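Local coordinates for diol-dehydratase (Roseburia inulinivorans, PDB 5I2A), which probably acts as a glycyl-radical lyase that dehydrates 1,2-propanediol without the help of coenzyme B12, at residues Q554-A559 with V696-P701; E229-K234 with Q242-I247. All coordinates share one frame; numbering follows the deposited sequence.

Interaction 1 of 2, residues Q554-A559 with V696-P701; sequences QGFGIA and VSANVP
The Phe556 ring turns its CD2-CE2-CZ side to the backbone where Ala698 passes into Asn699. CE2 lies 3.6 Å from Asn699 N, and this nitrogen sits at the ring edge, near its plane. Ala698 C approaches obliquely, 3.7 Å from Phe556 CE2, while the Ala698 methyl straddles the outer bond of the ring, with CB 3.8 Å from both CE2 and CZ. At the inner corner CD2 meets Asn699 CA at 3.9 Å. The contact is thus van der Waals, without a hydrogen bond between the segments. Phe556 CG is anti to its own carbonyl carbon (chi1 -75°), which carries the ring off the strand toward residues 698-699. At the CD1 edge, on the other side of the ring from Asn699, the Gln554 carbonyl oxygen lies in the ring plane, 3.5 Å from Phe556 CD1, where the slightly positive ring edge suits it. Asn699 touches the ring with its backbone and CB, while its amide end leads away: ND2 donates to Asp832 OD2 and Val719 O. An alanine in place of Phe556 would remove the whole ring and is likely to open a gap beside Ala698 and Asn699, leaving Phe455 without this ring to pack on. The contact is buried in the core of the pyruvate formate-lyase-like fold: Phe556 ends strand 548-556, hydrogen-bonded through its backbone to Phe456 and Met458, and its ring meets that of Phe455, the planes inclined by about 70°. Ala698 and Val696 also rest on Phe455 of strand 454-457, and beyond them helix 699-703 packs through Val700 against helix 827-835, so the ring sits between the end of strand 548-556 and the start of helix 699-703.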
loop_
_atom_site.group_PDB
_atom_site.type_symbol
_atom_site.label_atom_id
_atom_site.label_comp_id
_atom_site.label_asym_id
_atom_site.label_seq_id
_atom_site.Cartn_x
_atom_site.Cartn_y
_atom_site.Cartn_z
ATOM N N GLN A 554 -16.720 13.532 17.131
ATOM C CA GLN A 554 -17.531 14.146 18.183
ATOM C C GLN A 554 -18.378 15.348 17.741
ATOM O O GLN A 554 -17.874 16.265 17.087
ATOM C CB GLN A 554 -16.627 14.590 19.327
ATOM C CG GLN A 554 -16.233 13.481 20.278
ATOM C CD GLN A 554 -15.875 12.189 19.557
ATOM O OE1 GLN A 554 -16.720 11.316 19.393
ATOM N NE2 GLN A 554 -14.627 12.066 19.128
ATOM N N GLY A 555 -19.650 15.338 18.129
ATOM C CA GLY A 555 -20.559 16.440 17.865
ATOM C C GLY A 555 -20.604 17.462 18.997
ATOM O O GLY A 555 -20.791 17.114 20.166
ATOM N N PHE A 556 -20.424 18.730 18.642
ATOM C CA PHE A 556 -20.388 19.818 19.610
ATOM C C PHE A 556 -21.629 20.685 19.544
ATOM O O PHE A 556 -22.062 21.057 18.464
ATOM C CB PHE A 556 -19.173 20.716 19.365
ATOM C CG PHE A 556 -17.851 20.131 19.806
ATOM C CD1 PHE A 556 -17.318 19.022 19.178
ATOM C CD2 PHE A 556 -17.117 20.740 20.824
ATOM C CE1 PHE A 556 -16.088 18.507 19.569
ATOM C CE2 PHE A 556 -15.880 20.241 21.215
ATOM C CZ PHE A 556 -15.371 19.119 20.590
ATOM N N GLY A 557 -22.175 21.044 20.696
ATOM C CA GLY A 557 -23.142 22.117 20.762
ATOM C C GLY A 557 -24.608 21.739 20.797
ATOM O O GLY A 557 -25.463 22.560 20.449
ATOM N N ILE A 558 -24.912 20.520 21.224
ATOM C CA ILE A 558 -26.309 20.073 21.277
ATOM C C ILE A 558 -27.239 21.056 22.026
ATOM O O ILE A 558 -28.322 21.377 21.531
ATOM C CB ILE A 558 -26.425 18.685 21.920
ATOM C CG1 ILE A 558 -26.076 17.613 20.893
ATOM C CG2 ILE A 558 -27.834 18.433 22.395
ATOM C CD1 ILE A 558 -26.232 16.200 21.412
ATOM N N ALA A 559 -26.826 21.535 23.201
ATOM C CA ALA A 559 -27.656 22.493 23.949
ATOM C C ALA A 559 -27.895 23.767 23.135
ATOM O O ALA A 559 -29.022 24.265 23.061
ATOM C CB ALA A 559 -27.014 22.848 25.317
ATOM N N VAL A 696 -13.699 17.488 24.990
ATOM C CA VAL A 696 -12.343 17.711 25.501
ATOM C C VAL A 696 -12.297 19.182 25.947
ATOM O O VAL A 696 -13.186 19.595 26.677
ATOM C CB VAL A 696 -11.247 17.361 24.486
ATOM C CG1 VAL A 696 -9.921 17.099 25.226
ATOM C CG2 VAL A 696 -11.640 16.102 23.707
ATOM N N SER A 697 -11.335 19.992 25.503
ATOM C CA SER A 697 -11.420 21.415 25.841
ATOM C C SER A 697 -11.761 22.256 24.603
ATOM O O SER A 697 -11.658 23.482 24.624
ATOM C CB SER A 697 -10.116 21.919 26.488
ATOM O OG SER A 697 -9.030 21.979 25.575
ATOM N N ALA A 698 -12.204 21.586 23.546
ATOM C CA ALA A 698 -12.339 22.210 22.229
ATOM C C ALA A 698 -13.616 23.007 22.034
ATOM O O ALA A 698 -13.792 23.651 20.993
ATOM C CB ALA A 698 -12.230 21.145 21.135
ATOM N N ASN A 699 -14.512 22.978 23.021
ATOM C CA ASN A 699 -15.729 23.762 22.923
ATOM C C ASN A 699 -15.394 25.257 22.997
ATOM O O ASN A 699 -16.121 26.074 22.466
ATOM C CB ASN A 699 -16.730 23.383 24.009
ATOM C CG ASN A 699 -16.195 23.653 25.407
ATOM O OD1 ASN A 699 -15.125 23.187 25.770
ATOM N ND2 ASN A 699 -16.926 24.436 26.175
ATOM N N VAL A 700 -14.272 25.599 23.618
ATOM C CA VAL A 700 -13.839 26.999 23.653
ATOM C C VAL A 700 -13.317 27.469 22.271
ATOM O O VAL A 700 -13.876 28.398 21.714
ATOM C CB VAL A 700 -12.791 27.214 24.770
ATOM C CG1 VAL A 700 -12.177 28.604 24.686
ATOM C CG2 VAL A 700 -13.449 26.952 26.131
ATOM N N PRO A 701 -12.292 26.801 21.686
ATOM C CA PRO A 701 -11.936 27.273 20.336
ATOM C C PRO A 701 -13.025 27.073 19.265
ATOM O O PRO A 701 -13.102 27.898 18.357
ATOM C CB PRO A 701 -10.683 26.454 19.985
ATOM C CG PRO A 701 -10.732 25.246 20.888
ATOM C CD PRO A 701 -11.346 25.773 22.169
#

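Interaction 2 of 2, residues E229-K234 with Q242-I247; sequences EEMAEK and QELLTI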
loop_
_atom_site.group_PDB
_atom_site.type_symbol
_atom_site.label_atom_id
_atom_site.label_comp_id
_atom_site.label_asym_id
_atom_site.label_seq_id
_atom_site.Cartn_x
_atom_site.Cartn_y
_atom_site.Cartn_z
ATOM N N GLU A 229 22.086 -1.086 38.020
ATOM C CA GLU A 229 23.256 -1.747 38.591
ATOM C C GLU A 229 24.436 -0.802 38.743
ATOM O O GLU A 229 25.114 -0.805 39.766
ATOM C CB GLU A 229 23.677 -2.932 37.733
ATOM C CG GLU A 229 22.878 -4.171 37.967
ATOM C CD GLU A 229 23.262 -5.262 37.007
ATOM O OE1 GLU A 229 24.091 -4.992 36.117
ATOM O OE2 GLU A 229 22.743 -6.385 37.140
ATOM N N GLU A 230 24.677 0.003 37.720
ATOM C CA GLU A 230 25.743 0.988 37.775
ATOM C C GLU A 230 25.460 2.056 38.836
ATOM O O GLU A 230 26.378 2.524 39.518
ATOM C CB GLU A 230 25.944 1.632 36.404
ATOM C CG GLU A 230 26.336 0.619 35.327
ATOM C CD GLU A 230 26.419 1.217 33.930
ATOM O OE1 GLU A 230 26.007 2.378 33.737
ATOM O OE2 GLU A 230 26.907 0.519 33.020
ATOM N N MET A 231 24.192 2.433 38.992
ATOM C CA MET A 231 23.843 3.444 39.983
ATOM C C MET A 231 23.972 2.864 41.387
ATOM O O MET A 231 24.412 3.548 42.308
ATOM C CB MET A 231 22.432 3.982 39.751
ATOM C CG MET A 231 22.316 4.889 38.526
ATOM S SD MET A 231 20.620 5.353 38.134
ATOM C CE MET A 231 20.183 6.364 39.547
ATOM N N ALA A 232 23.584 1.602 41.540
ATOM C CA ALA A 232 23.678 0.933 42.822
ATOM C C ALA A 232 25.129 0.920 43.296
ATOM O O ALA A 232 25.399 1.114 44.473
ATOM C CB ALA A 232 23.141 -0.471 42.742
ATOM N N GLU A 233 26.055 0.716 42.368
ATOM C CA GLU A 233 27.460 0.611 42.730
ATOM C C GLU A 233 28.001 1.924 43.305
ATOM O O GLU A 233 28.904 1.909 44.128
ATOM C CB GLU A 233 28.293 0.163 41.521
ATOM C CG GLU A 233 29.744 -0.191 41.835
ATOM C CD GLU A 233 29.892 -1.289 42.888
ATOM O OE1 GLU A 233 30.911 -1.275 43.619
ATOM O OE2 GLU A 233 29.004 -2.163 42.988
ATOM N N LYS A 234 27.440 3.058 42.908
ATOM C CA LYS A 234 27.938 4.331 43.422
ATOM C C LYS A 234 26.969 4.994 44.409
ATOM O O LYS A 234 27.133 6.156 44.758
ATOM C CB LYS A 234 28.251 5.289 42.269
ATOM C CG LYS A 234 27.060 5.651 41.423
ATOM C CD LYS A 234 27.423 6.603 40.283
ATOM C CE LYS A 234 28.301 5.940 39.235
ATOM N NZ LYS A 234 28.624 6.867 38.108
ATOM N N GLN A 242 19.783 -0.846 47.792
ATOM C CA GLN A 242 18.959 -2.048 47.685
ATOM C C GLN A 242 17.772 -1.851 46.741
ATOM O O GLN A 242 17.369 -2.788 46.055
ATOM C CB GLN A 242 18.439 -2.487 49.056
ATOM C CG GLN A 242 19.499 -3.153 49.931
ATOM C CD GLN A 242 20.311 -4.187 49.178
ATOM O OE1 GLN A 242 19.758 -5.096 48.556
ATOM N NE2 GLN A 242 21.632 -4.049 49.221
ATOM N N GLU A 243 17.201 -0.648 46.727
ATOM C CA GLU A 243 16.072 -0.372 45.845
ATOM C C GLU A 243 16.540 -0.479 44.400
ATOM O O GLU A 243 15.872 -1.090 43.573
ATOM C CB GLU A 243 15.455 1.005 46.130
ATOM C CG GLU A 243 14.643 1.033 47.426
ATOM C CD GLU A 243 14.122 2.409 47.771
ATOM O OE1 GLU A 243 14.475 3.370 47.071
ATOM O OE2 GLU A 243 13.345 2.531 48.743
ATOM N N LEU A 244 17.712 0.084 44.122
ATOM C CA LEU A 244 18.300 0.029 42.795
ATOM C C LEU A 244 18.611 -1.401 42.384
ATOM O O LEU A 244 18.412 -1.772 41.220
ATOM C CB LEU A 244 19.561 0.887 42.733
ATOM C CG LEU A 244 19.280 2.390 42.730
ATOM C CD1 LEU A 244 20.510 3.194 43.119
ATOM C CD2 LEU A 244 18.758 2.841 41.366
ATOM N N LEU A 245 19.089 -2.210 43.328
ATOM C CA LEU A 245 19.400 -3.602 43.013
ATOM C C LEU A 245 18.131 -4.391 42.714
ATOM O O LEU A 245 18.144 -5.291 41.879
ATOM C CB LEU A 245 20.184 -4.273 44.146
ATOM C CG LEU A 245 21.656 -3.877 44.293
ATOM C CD1 LEU A 245 22.218 -4.470 45.574
ATOM C CD2 LEU A 245 22.472 -4.336 43.078
ATOM N N THR A 246 17.037 -4.056 43.392
ATOM C CA THR A 246 15.760 -4.700 43.100
ATOM C C THR A 246 15.284 -4.304 41.692
ATOM O O THR A 246 14.839 -5.151 40.923
ATOM C CB THR A 246 14.678 -4.344 44.136
ATOM O OG1 THR A 246 15.040 -4.883 45.413
ATOM C CG2 THR A 246 13.327 -4.932 43.719
ATOM N N ILE A 247 15.417 -3.021 41.360
ATOM C CA ILE A 247 15.057 -2.520 40.036
ATOM C C ILE A 247 15.801 -3.311 38.951
ATOM O O ILE A 247 15.202 -3.740 37.962
ATOM C CB ILE A 247 15.350 -0.997 39.902
ATOM C CG1 ILE A 247 14.348 -0.191 40.721
ATOM C CG2 ILE A 247 15.258 -0.546 38.465
ATOM C CD1 ILE A 247 14.715 1.275 40.847
#
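Ala232 pushes its methyl into the notch between Leu244 and Leu245 on the facing helix. CB lies 3.8 Å from Leu244 CB on one wall of the notch and 3.9 Å from Leu245 CD2 on the other. The small bump is consistent with the close approach of the helices: the axes of residues 229-233 and 242-247 come within 8.3 Å, and Ala232 and Leu244 bring their CA atoms to 5.5 Å. Leu244 returns the fit with a larger projection. Its CD1 methyl settles over the backbone joining Met231 to Ala232, 3.8 Å from Ala232 N and 3.9 Å from Met231 C, while Met231 CB borders the same hollow at 4.0 Å from CD1. The CD2 branch of Leu244 lies a little farther from Met231 CB, at 4.2 Å, so both methyls of the fork take part. With CG anti to the carbonyl carbon (chi1 -73°), the Leu244 fork is set over the backbone between Met231 and Ala232. Leu245 starts off to one side, yet its CD2 branch comes back to cover the Ala232 methyl. The segments run antiparallel, their directions 163° apart, as the two arms of a helical hairpin: helix 200-233 turns through a short link into helix 238-253. Glu235 of that link touches Leu244, and Ile68 packs against Met231 beside the seam. Across the two segments the contact has no hydrogen bond and no ion pair, just aliphatic and backbone surfaces. Charge lies around it: Glu229 forms a salt bridge to Lys252, farther along helix 238-253 and outside the contact, and Glu243 pairs with Arg14 and Arg240. The chemistry therefore implies an apolar seam whose fit rests on shape, with charged pairs kept to its surroundings.

Interaction 2 closes before interaction 1 opens along the chain, and the two lie far apart: their centres are 49 Å from each other and their nearest atoms about 33 Å. Interaction 1 belongs to the interior, its centre 12 Å from the centre of the chain, whereas interaction 2 lies 38 Å out, on a peripheral hairpin. Interaction 1 also lies near the probable radical site: Ser697 touches Tyr818, next to Gly817, the predicted glycyl radical position, unmodified here. One contact is aromatic against backbone and a methyl, the other aliphatic. No other protein chain of the assembly touches either.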